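Side-chain contacts in lasso peptide isopeptidase AtxE2 (Asticcacaulis excentricus, PDB 5TXE), which hydrolyses the isopeptide bond of the threaded lasso peptides astexin-2 and astexin-3, opening them into linear peptides: residues Y118-P123 against P190-A195; P634-V639 against P643-A648; T653-R658 against A672-R677. The protein carries 1 engineered substitution. All blocks are in the same frame, centred on the assembly; numbering follows the deposited sequence.

Contact 1: residues Y118-P123 against P190-A195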
loop_
_atom_site.group_PDB
_atom_site.type_symbol
_atom_site.label_atom_id
_atom_site.label_comp_id
_atom_site.label_asym_id
_atom_site.label_seq_id
_atom_site.Cartn_x
_atom_site.Cartn_y
_atom_site.Cartn_z
ATOM N N TYR A 118 -17.527 -11.515 -4.688
ATOM C CA TYR A 118 -17.886 -10.484 -5.642
ATOM C C TYR A 118 -16.892 -10.470 -6.807
ATOM O O TYR A 118 -15.682 -10.610 -6.620
ATOM C CB TYR A 118 -17.901 -9.093 -4.984
ATOM C CG TYR A 118 -18.910 -9.001 -3.868
ATOM C CD1 TYR A 118 -20.268 -9.250 -4.101
ATOM C CD2 TYR A 118 -18.518 -8.698 -2.585
ATOM C CE1 TYR A 118 -21.197 -9.178 -3.097
ATOM C CE2 TYR A 118 -19.457 -8.594 -1.579
ATOM C CZ TYR A 118 -20.803 -8.861 -1.837
ATOM O OH TYR A 118 -21.777 -8.810 -0.843
ATOM N N ALA A 119 -17.402 -10.226 -8.002
ATOM C CA ALA A 119 -16.538 -10.110 -9.181
ATOM C C ALA A 119 -15.628 -8.872 -9.167
ATOM O O ALA A 119 -14.536 -8.867 -9.750
ATOM C CB ALA A 119 -17.380 -10.128 -10.445
ATOM N N ARG A 120 -16.055 -7.837 -8.457
ATOM C CA ARG A 120 -15.258 -6.660 -8.303
ATOM C C ARG A 120 -15.529 -5.973 -6.976
ATOM O O ARG A 120 -16.544 -5.397 -6.819
ATOM C CB ARG A 120 -15.590 -5.677 -9.409
ATOM C CG ARG A 120 -14.648 -4.495 -9.393
ATOM C CD ARG A 120 -14.675 -3.749 -10.689
ATOM N NE ARG A 120 -15.798 -2.824 -10.683
ATOM C CZ ARG A 120 -16.230 -2.195 -11.777
ATOM N NH1 ARG A 120 -15.637 -2.410 -12.962
ATOM N NH2 ARG A 120 -17.257 -1.355 -11.690
ATOM N N ASN A 121 -14.611 -6.047 -6.022
ATOM C CA ASN A 121 -14.831 -5.473 -4.716
ATOM C C ASN A 121 -14.770 -3.939 -4.864
ATOM O O ASN A 121 -14.303 -3.438 -5.870
ATOM C CB ASN A 121 -13.752 -6.005 -3.753
ATOM C CG ASN A 121 -14.087 -5.790 -2.268
ATOM O OD1 ASN A 121 -15.257 -5.696 -1.879
ATOM N ND2 ASN A 121 -13.035 -5.702 -1.430
ATOM N N ALA A 122 -15.208 -3.191 -3.865
ATOM C CA ALA A 122 -14.957 -1.759 -3.914
ATOM C C ALA A 122 -13.429 -1.492 -4.044
ATOM O O ALA A 122 -12.644 -2.189 -3.461
ATOM C CB ALA A 122 -15.509 -1.083 -2.681
ATOM N N PRO A 123 -13.032 -0.503 -4.837
ATOM C CA PRO A 123 -11.636 -0.144 -4.958
ATOM C C PRO A 123 -11.037 0.311 -3.622
ATOM O O PRO A 123 -11.690 1.019 -2.874
ATOM C CB PRO A 123 -11.635 1.027 -5.906
ATOM C CG PRO A 123 -12.982 1.137 -6.485
ATOM C CD PRO A 123 -13.927 0.369 -5.629
ATOM N N PRO A 190 -16.631 -9.331 -20.475
ATOM C CA PRO A 190 -17.908 -8.850 -20.964
ATOM C C PRO A 190 -19.020 -9.386 -20.113
ATOM O O PRO A 190 -20.067 -8.761 -20.032
ATOM C CB PRO A 190 -17.997 -9.448 -22.379
ATOM C CG PRO A 190 -16.965 -10.533 -22.426
ATOM C CD PRO A 190 -15.873 -10.043 -21.524
ATOM N N GLY A 191 -18.841 -10.551 -19.492
ATOM C CA GLY A 191 -19.914 -11.086 -18.612
ATOM C C GLY A 191 -20.252 -10.130 -17.439
ATOM O O GLY A 191 -21.346 -10.167 -16.881
ATOM N N PHE A 192 -19.293 -9.328 -17.033
ATOM C CA PHE A 192 -19.463 -8.450 -15.902
ATOM C C PHE A 192 -20.416 -7.359 -16.348
ATOM O O PHE A 192 -21.348 -7.020 -15.636
ATOM C CB PHE A 192 -18.129 -7.866 -15.434
ATOM C CG PHE A 192 -18.271 -6.958 -14.260
ATOM C CD1 PHE A 192 -18.627 -5.640 -14.443
ATOM C CD2 PHE A 192 -18.109 -7.423 -12.979
ATOM C CE1 PHE A 192 -18.787 -4.798 -13.350
ATOM C CE2 PHE A 192 -18.269 -6.595 -11.902
ATOM C CZ PHE A 192 -18.601 -5.278 -12.062
ATOM N N VAL A 193 -20.209 -6.855 -17.552
ATOM C CA VAL A 193 -21.121 -5.895 -18.162
ATOM C C VAL A 193 -22.545 -6.415 -18.334
ATOM O O VAL A 193 -23.514 -5.731 -18.019
ATOM C CB VAL A 193 -20.555 -5.403 -19.523
ATOM C CG1 VAL A 193 -21.536 -4.454 -20.223
ATOM C CG2 VAL A 193 -19.247 -4.655 -19.298
ATOM N N GLU A 194 -22.682 -7.617 -18.849
ATOM C CA GLU A 194 -23.986 -8.221 -18.986
ATOM C C GLU A 194 -24.682 -8.412 -17.601
ATOM O O GLU A 194 -25.892 -8.299 -17.484
ATOM C CB GLU A 194 -23.870 -9.575 -19.739
ATOM C CG GLU A 194 -23.253 -9.440 -21.160
ATOM C CD GLU A 194 -22.652 -10.739 -21.767
ATOM O OE1 GLU A 194 -22.615 -11.822 -21.095
ATOM O OE2 GLU A 194 -22.218 -10.667 -22.951
ATOM N N ALA A 195 -23.929 -8.795 -16.593
ATOM C CA ALA A 195 -24.502 -9.068 -15.286
ATOM C C ALA A 195 -25.022 -7.735 -14.727
ATOM O O ALA A 195 -26.076 -7.721 -14.106
ATOM C CB ALA A 195 -23.473 -9.657 -14.334
#
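CZ of F192 stands over the centre of one face of the R120 guanidinium, 3.9 Å from CZ of R120. The two planes are inclined by 38°, so the ring meets the guanidinium tilted, with its CZ-CE1 corner, and not flat on flat. NH1 of R120 lies 4.0 Å from CE1 of F192. At the ring edge, in its plane, sits the methyl of A119, whose CB is 3.8 Å from CD2 of F192 and 3.9 Å from CE2. CB of R120 approaches obliquely, 3.8 Å from CE2 of F192, and continues the apolar contact that A119 begins. With CG anti to the backbone N (chi1 -180°), the F192 ring extends from the helix toward the loop. The R120 chain leaves the backbone extended and then bends at CG-CD (chi3 83°), which turns the guanidinium over the end of the ring. No hydrogen bond joins the two segments; the ring is held by van der Waals contact from two consecutive loop residues. R189 hydrogen-bonds to A119 O. Further along the same loop, N121 and A122 hydrogen-bond to the bound lasso peptide, and W116, which also binds astexin-3, has its side chain about 10 Å from that of R120. In the fold, the loop joins strands 100-104 and 133-134 of two successive antiparallel sheets, consistent with beta-propeller blades, while helix 190-202 follows strand 183-188 in the chain and precedes strand 230-235, its neighbour in the next sheet; Y118 also touches helix 563-570.

Contact 2: residues P634-V639 against P643-A648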
loop_
_atom_site.group_PDB
_atom_site.type_symbol
_atom_site.label_atom_id
_atom_site.label_comp_id
_atom_site.label_asym_id
_atom_site.label_seq_id
_atom_site.Cartn_x
_atom_site.Cartn_y
_atom_site.Cartn_z
ATOM N N PRO A 634 -16.075 13.894 -0.996
ATOM C CA PRO A 634 -16.884 13.251 -2.020
ATOM C C PRO A 634 -16.118 12.419 -3.025
ATOM O O PRO A 634 -14.965 12.743 -3.384
ATOM C CB PRO A 634 -17.545 14.419 -2.741
ATOM C CG PRO A 634 -16.527 15.532 -2.587
ATOM C CD PRO A 634 -15.936 15.328 -1.220
ATOM N N ASN A 635 -16.776 11.361 -3.505
ATOM C CA ASN A 635 -16.218 10.471 -4.499
ATOM C C ASN A 635 -14.769 9.991 -4.119
ATOM O O ASN A 635 -13.841 10.077 -4.928
ATOM C CB ASN A 635 -16.220 11.156 -5.869
ATOM C CG ASN A 635 -15.873 10.178 -6.983
ATOM O OD1 ASN A 635 -16.032 8.989 -6.813
ATOM N ND2 ASN A 635 -15.317 10.656 -8.067
ATOM N N GLU A 636 -14.624 9.464 -2.901
ATOM C CA GLU A 636 -13.363 9.020 -2.425
ATOM C C GLU A 636 -13.464 7.573 -1.977
ATOM O O GLU A 636 -14.522 7.007 -1.945
ATOM C CB GLU A 636 -12.902 9.849 -1.260
ATOM C CG GLU A 636 -12.209 11.126 -1.655
ATOM C CD GLU A 636 -10.877 10.868 -2.342
ATOM O OE1 GLU A 636 -10.486 9.697 -2.464
ATOM O OE2 GLU A 636 -10.241 11.865 -2.798
ATOM N N HIS A 637 -12.316 6.993 -1.644
ATOM C CA HIS A 637 -12.234 5.590 -1.306
ATOM C C HIS A 637 -11.410 5.456 -0.014
ATOM O O HIS A 637 -10.889 6.420 0.540
ATOM C CB HIS A 637 -11.592 4.810 -2.456
ATOM C CG HIS A 637 -12.351 4.897 -3.711
ATOM N ND1 HIS A 637 -13.561 4.269 -3.871
ATOM C CD2 HIS A 637 -12.164 5.652 -4.816
ATOM C CE1 HIS A 637 -14.058 4.581 -5.054
ATOM N NE2 HIS A 637 -13.244 5.450 -5.629
ATOM N N HIS A 638 -11.372 4.236 0.453
ATOM C CA HIS A 638 -10.647 3.794 1.639
ATOM C C HIS A 638 -9.268 4.408 1.717
ATOM O O HIS A 638 -8.896 4.922 2.763
ATOM C CB HIS A 638 -10.603 2.253 1.533
ATOM C CG HIS A 638 -9.833 1.566 2.589
ATOM N ND1 HIS A 638 -10.267 1.508 3.884
ATOM C CD2 HIS A 638 -8.687 0.838 2.536
ATOM C CE1 HIS A 638 -9.398 0.815 4.604
ATOM N NE2 HIS A 638 -8.425 0.409 3.808
ATOM N N VAL A 639 -8.553 4.423 0.603
ATOM C CA VAL A 639 -7.365 5.276 0.409
ATOM C C VAL A 639 -7.739 6.404 -0.586
ATOM O O VAL A 639 -8.366 6.125 -1.630
ATOM C CB VAL A 639 -6.241 4.410 -0.165
ATOM C CG1 VAL A 639 -5.094 5.246 -0.672
ATOM C CG2 VAL A 639 -5.764 3.431 0.905
ATOM N N PRO A 643 -5.900 14.650 -5.534
ATOM C CA PRO A 643 -4.826 15.442 -4.947
ATOM C C PRO A 643 -5.280 16.606 -4.075
ATOM O O PRO A 643 -4.628 16.876 -3.051
ATOM C CB PRO A 643 -4.080 15.959 -6.160
ATOM C CG PRO A 643 -4.311 14.887 -7.199
ATOM C CD PRO A 643 -5.733 14.490 -6.986
ATOM N N ALA A 644 -6.361 17.303 -4.455
ATOM C CA ALA A 644 -6.828 18.422 -3.629
ATOM C C ALA A 644 -7.276 17.907 -2.281
ATOM O O ALA A 644 -7.059 18.530 -1.246
ATOM C CB ALA A 644 -7.963 19.168 -4.309
ATOM N N HIS A 645 -7.889 16.740 -2.305
ATOM C CA HIS A 645 -8.336 16.162 -1.052
ATOM C C HIS A 645 -7.165 15.822 -0.147
ATOM O O HIS A 645 -7.224 16.043 1.078
ATOM C CB HIS A 645 -9.132 14.909 -1.287
ATOM C CG HIS A 645 -10.452 15.139 -1.908
ATOM N ND1 HIS A 645 -11.223 14.111 -2.402
ATOM C CD2 HIS A 645 -11.166 16.270 -2.084
ATOM C CE1 HIS A 645 -12.350 14.608 -2.873
ATOM N NE2 HIS A 645 -12.311 15.924 -2.746
ATOM N N ARG A 646 -6.153 15.187 -0.720
ATOM C CA ARG A 646 -4.985 14.783 0.075
ATOM C C ARG A 646 -4.340 15.981 0.684
ATOM O O ARG A 646 -4.006 15.977 1.859
ATOM C CB ARG A 646 -3.998 14.027 -0.784
ATOM C CG ARG A 646 -2.629 13.725 -0.119
ATOM C CD ARG A 646 -1.888 12.566 -0.809
ATOM N NE ARG A 646 -2.467 11.286 -0.390
ATOM C CZ ARG A 646 -3.273 10.521 -1.117
ATOM N NH1 ARG A 646 -3.565 10.795 -2.409
ATOM N NH2 ARG A 646 -3.795 9.450 -0.543
ATOM N N LEU A 647 -4.186 17.055 -0.090
ATOM C CA LEU A 647 -3.576 18.243 0.450
ATOM C C LEU A 647 -4.369 18.827 1.597
ATOM O O LEU A 647 -3.817 19.302 2.572
ATOM C CB LEU A 647 -3.377 19.286 -0.667
ATOM C CG LEU A 647 -2.782 20.619 -0.194
ATOM C CD1 LEU A 647 -1.438 20.399 0.443
ATOM C CD2 LEU A 647 -2.615 21.614 -1.355
ATOM N N ALA A 648 -5.698 18.799 1.468
ATOM C CA ALA A 648 -6.581 19.337 2.481
ATOM C C ALA A 648 -6.538 18.461 3.731
ATOM O O ALA A 648 -6.542 18.958 4.812
ATOM C CB ALA A 648 -7.974 19.382 1.924
#
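E636 and H645 tie the active-site histidine loop of the alpha/beta-hydrolase domain to the first turns of the helix that follows it. ND1 of H645 donates to OE2 of E636 in a very short hydrogen bond of 2.5 Å, with an N-H...O angle of 159°. The carboxylate comes to the imidazole at its edge, E636 CD lying in the ring plane, and its own plane is turned 56° from the ring. H645 has ND1 anti to CA (chi2 169°), which aims the N-H away from the helix and out to the loop. E636 in turn bends at CB-CG, bringing OE2 round to face it. On the same ring, CE1 of H645 meets the carbonyl O of P634 at 3.3 Å, again near the ring plane, and CD of P634 packs 4.0 Å from NE2 of H645. The loop leaves strand 628-633, at one edge of the eight-stranded sheet, and carries H638, the probable charge-relay histidine, which hydrogen-bonds to E610 and to the backbone of the bound peptide. Two residues before H638, E636 is gripped at both oxygens: W641 N donates to OE1 and Q642 N joins H645 on OE2, while H637 N adds a weak bond to OE1. These donors would probably stabilise the negative charge of the buried carboxylate. Nearer the catalytic centre the contact becomes looser and apolar: CG1 of V639 lies at the edge of the R646 guanidinium, 4.4 Å from NH2, and that guanidinium is bonded to D450 O through NE and to K640 O through NH2.

Contact 3: residues T653-R658 against A672-R677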
loop_
_atom_site.group_PDB
_atom_site.type_symbol
_atom_site.label_atom_id
_atom_site.label_comp_id
_atom_site.label_asym_id
_atom_site.label_seq_id
_atom_site.Cartn_x
_atom_site.Cartn_y
_atom_site.Cartn_z
ATOM N N THR A 653 -4.845 18.045 9.254
ATOM C CA THR A 653 -4.275 17.215 10.252
ATOM C C THR A 653 -3.117 17.945 10.976
ATOM O O THR A 653 -3.007 17.862 12.188
ATOM C CB THR A 653 -3.772 15.921 9.639
ATOM O OG1 THR A 653 -4.898 15.091 9.422
ATOM C CG2 THR A 653 -2.828 15.204 10.584
ATOM N N ILE A 654 -2.310 18.709 10.236
ATOM C CA ILE A 654 -1.293 19.559 10.868
ATOM C C ILE A 654 -1.948 20.610 11.736
ATOM O O ILE A 654 -1.533 20.819 12.878
ATOM C CB ILE A 654 -0.387 20.203 9.835
ATOM C CG1 ILE A 654 0.486 19.139 9.226
ATOM C CG2 ILE A 654 0.524 21.252 10.442
ATOM C CD1 ILE A 654 1.186 19.579 7.962
ATOM N N ASP A 655 -2.991 21.257 11.241
ATOM C CA ASP A 655 -3.629 22.284 12.027
ATOM C C ASP A 655 -4.181 21.674 13.318
ATOM O O ASP A 655 -4.165 22.292 14.383
ATOM C CB ASP A 655 -4.810 22.918 11.293
ATOM C CG ASP A 655 -4.422 23.770 10.084
ATOM O OD1 ASP A 655 -3.225 24.047 9.873
ATOM O OD2 ASP A 655 -5.331 24.148 9.306
ATOM N N TRP A 656 -4.738 20.488 13.201
ATOM C CA TRP A 656 -5.385 19.871 14.335
ATOM C C TRP A 656 -4.362 19.623 15.437
ATOM O O TRP A 656 -4.620 19.953 16.596
ATOM C CB TRP A 656 -6.026 18.573 13.922
ATOM C CG TRP A 656 -6.707 17.779 14.935
ATOM C CD1 TRP A 656 -6.235 16.647 15.507
ATOM C CD2 TRP A 656 -8.036 17.914 15.381
ATOM N NE1 TRP A 656 -7.164 16.087 16.328
ATOM C CE2 TRP A 656 -8.289 16.852 16.283
ATOM C CE3 TRP A 656 -9.036 18.847 15.156
ATOM C CZ2 TRP A 656 -9.478 16.715 16.955
ATOM C CZ3 TRP A 656 -10.265 18.674 15.811
ATOM C CH2 TRP A 656 -10.492 17.605 16.649
ATOM N N PHE A 657 -3.259 18.972 15.086
ATOM C CA PHE A 657 -2.216 18.723 16.081
ATOM C C PHE A 657 -1.540 20.002 16.619
ATOM O O PHE A 657 -1.272 20.100 17.813
ATOM C CB PHE A 657 -1.215 17.735 15.568
ATOM C CG PHE A 657 -1.720 16.309 15.536
ATOM C CD1 PHE A 657 -2.291 15.753 16.628
ATOM C CD2 PHE A 657 -1.697 15.592 14.380
ATOM C CE1 PHE A 657 -2.804 14.475 16.583
ATOM C CE2 PHE A 657 -2.177 14.299 14.320
ATOM C CZ PHE A 657 -2.699 13.729 15.431
ATOM N N ARG A 658 -1.350 21.013 15.788
ATOM C CA ARG A 658 -0.861 22.298 16.295
ATOM C C ARG A 658 -1.818 22.912 17.298
ATOM O O ARG A 658 -1.387 23.486 18.308
ATOM C CB ARG A 658 -0.624 23.305 15.190
ATOM C CG ARG A 658 0.563 22.962 14.336
ATOM C CD ARG A 658 0.841 24.033 13.263
ATOM N NE ARG A 658 1.439 25.202 13.875
ATOM C CZ ARG A 658 1.059 26.466 13.716
ATOM N NH1 ARG A 658 0.095 26.828 12.872
ATOM N NH2 ARG A 658 1.710 27.394 14.395
ATOM N N ALA A 672 -10.541 30.727 9.896
ATOM C CA ALA A 672 -11.165 31.289 11.082
ATOM C C ALA A 672 -12.354 30.493 11.551
ATOM O O ALA A 672 -12.530 30.244 12.754
ATOM C CB ALA A 672 -11.576 32.734 10.817
ATOM N N ALA A 673 -13.164 30.037 10.611
ATOM C CA ALA A 673 -14.345 29.224 10.978
ATOM C C ALA A 673 -13.938 27.873 11.572
ATOM O O ALA A 673 -14.580 27.359 12.473
ATOM C CB ALA A 673 -15.248 29.014 9.769
ATOM N N GLN A 674 -12.862 27.303 11.056
ATOM C CA GLN A 674 -12.363 26.038 11.573
ATOM C C GLN A 674 -11.935 26.200 13.015
ATOM O O GLN A 674 -12.331 25.436 13.861
ATOM C CB GLN A 674 -11.210 25.561 10.714
ATOM C CG GLN A 674 -10.259 24.556 11.342
ATOM C CD GLN A 674 -9.087 24.275 10.403
ATOM O OE1 GLN A 674 -9.249 23.558 9.439
ATOM N NE2 GLN A 674 -7.931 24.826 10.688
ATOM N N TYR A 675 -11.156 27.226 13.313
ATOM C CA TYR A 675 -10.771 27.472 14.715
ATOM C C TYR A 675 -11.922 27.902 15.649
ATOM O O TYR A 675 -11.932 27.540 16.844
ATOM C CB TYR A 675 -9.596 28.452 14.786
ATOM C CG TYR A 675 -8.326 27.862 14.189
ATOM C CD1 TYR A 675 -7.670 26.759 14.788
ATOM C CD2 TYR A 675 -7.778 28.387 13.038
ATOM C CE1 TYR A 675 -6.510 26.210 14.225
ATOM C CE2 TYR A 675 -6.633 27.852 12.468
ATOM C CZ TYR A 675 -5.988 26.767 13.080
ATOM O OH TYR A 675 -4.833 26.320 12.499
ATOM N N ASP A 676 -12.927 28.590 15.131
ATOM C CA ASP A 676 -14.165 28.765 15.946
ATOM C C ASP A 676 -14.724 27.421 16.403
ATOM O O ASP A 676 -15.046 27.210 17.570
ATOM C CB ASP A 676 -15.267 29.521 15.172
ATOM C CG ASP A 676 -14.922 31.003 14.919
ATOM O OD1 ASP A 676 -13.988 31.544 15.584
ATOM O OD2 ASP A 676 -15.572 31.614 14.033
ATOM N N ARG A 677 -14.856 26.495 15.470
ATOM C CA ARG A 677 -15.395 25.204 15.782
ATOM C C ARG A 677 -14.520 24.474 16.803
ATOM O O ARG A 677 -15.010 23.892 17.735
ATOM C CB ARG A 677 -15.379 24.389 14.513
ATOM C CG ARG A 677 -16.706 24.024 13.921
ATOM C CD ARG A 677 -16.454 22.944 12.888
ATOM N NE ARG A 677 -16.006 23.621 11.732
ATOM C CZ ARG A 677 -14.974 23.361 10.945
ATOM N NH1 ARG A 677 -14.135 22.339 11.094
ATOM N NH2 ARG A 677 -14.831 24.181 9.919
HETATM O O HOH W 1 -3.581 24.759 14.394
#
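D655 meets Y675 and Q674 from its first side-chain atom onward: CB lies 3.6 Å from OH of Y675, placed obliquely to the tyrosine ring. The next atom, CG, is 3.5 Å from the same hydroxyl, a van der Waals contact in which the two side chains cross at about a right angle. At the tip, OD1 of D655 lies 3.8 Å from OH of Y675, and OD2 accepts a hydrogen bond of 3.0 Å from NE2 of Q674, nearly straight at 166°. The donor arrives on the anti side of OD2, 31° out of the carboxylate plane, whereas D655 OD2 lies almost in the plane of the Q674 amide. K671 adds a salt bridge to this oxygen of D655. With an alanine here, the Q674 amide would probably be free to turn and K671 left without this carboxylate. These residues join helix 643-662 of the alpha/beta-hydrolase domain to the C-terminal helix 672-684, two helices consecutive in the chain; beside them, W656 and W678 meet edge to face, and W656 and F657 pack on strand 545-548. Q674 reaches across with CG anti to its own main-chain N (chi1 159°), and its NE2 lies 3.6 Å above one face of the Y675 ring, toward the rim; NE2 thus touches the ring face while its N-H is given to D655. A water bridges the two helices beside this cluster, donating to the carbonyl O of D655 and accepting, at 2.8 Å, from OH of Y675. That hydroxyl also accepts from D666 N in the connection between the helices.

Contacts 2 and 3 are buried and share helix 643-662: its first turns face the histidine loop, a later stretch the C-terminal helix, with centres about 19 Å apart. Contact 1, whose loop also binds the peptide, is only partly buried, yet it touches contact 2 where P123 O packs on H637 CB, which brings the peptide-binding loop against the catalytic one. Their chemistry differs with place. Contact 1 has no hydrogen bond and rests on a phenyl ring against a methyl and a guanidinium; in each of the other two a buried carboxylate accepts a side-chain N-H, from an imidazole in contact 2 and an amide in contact 3, the one away from the annotated sites.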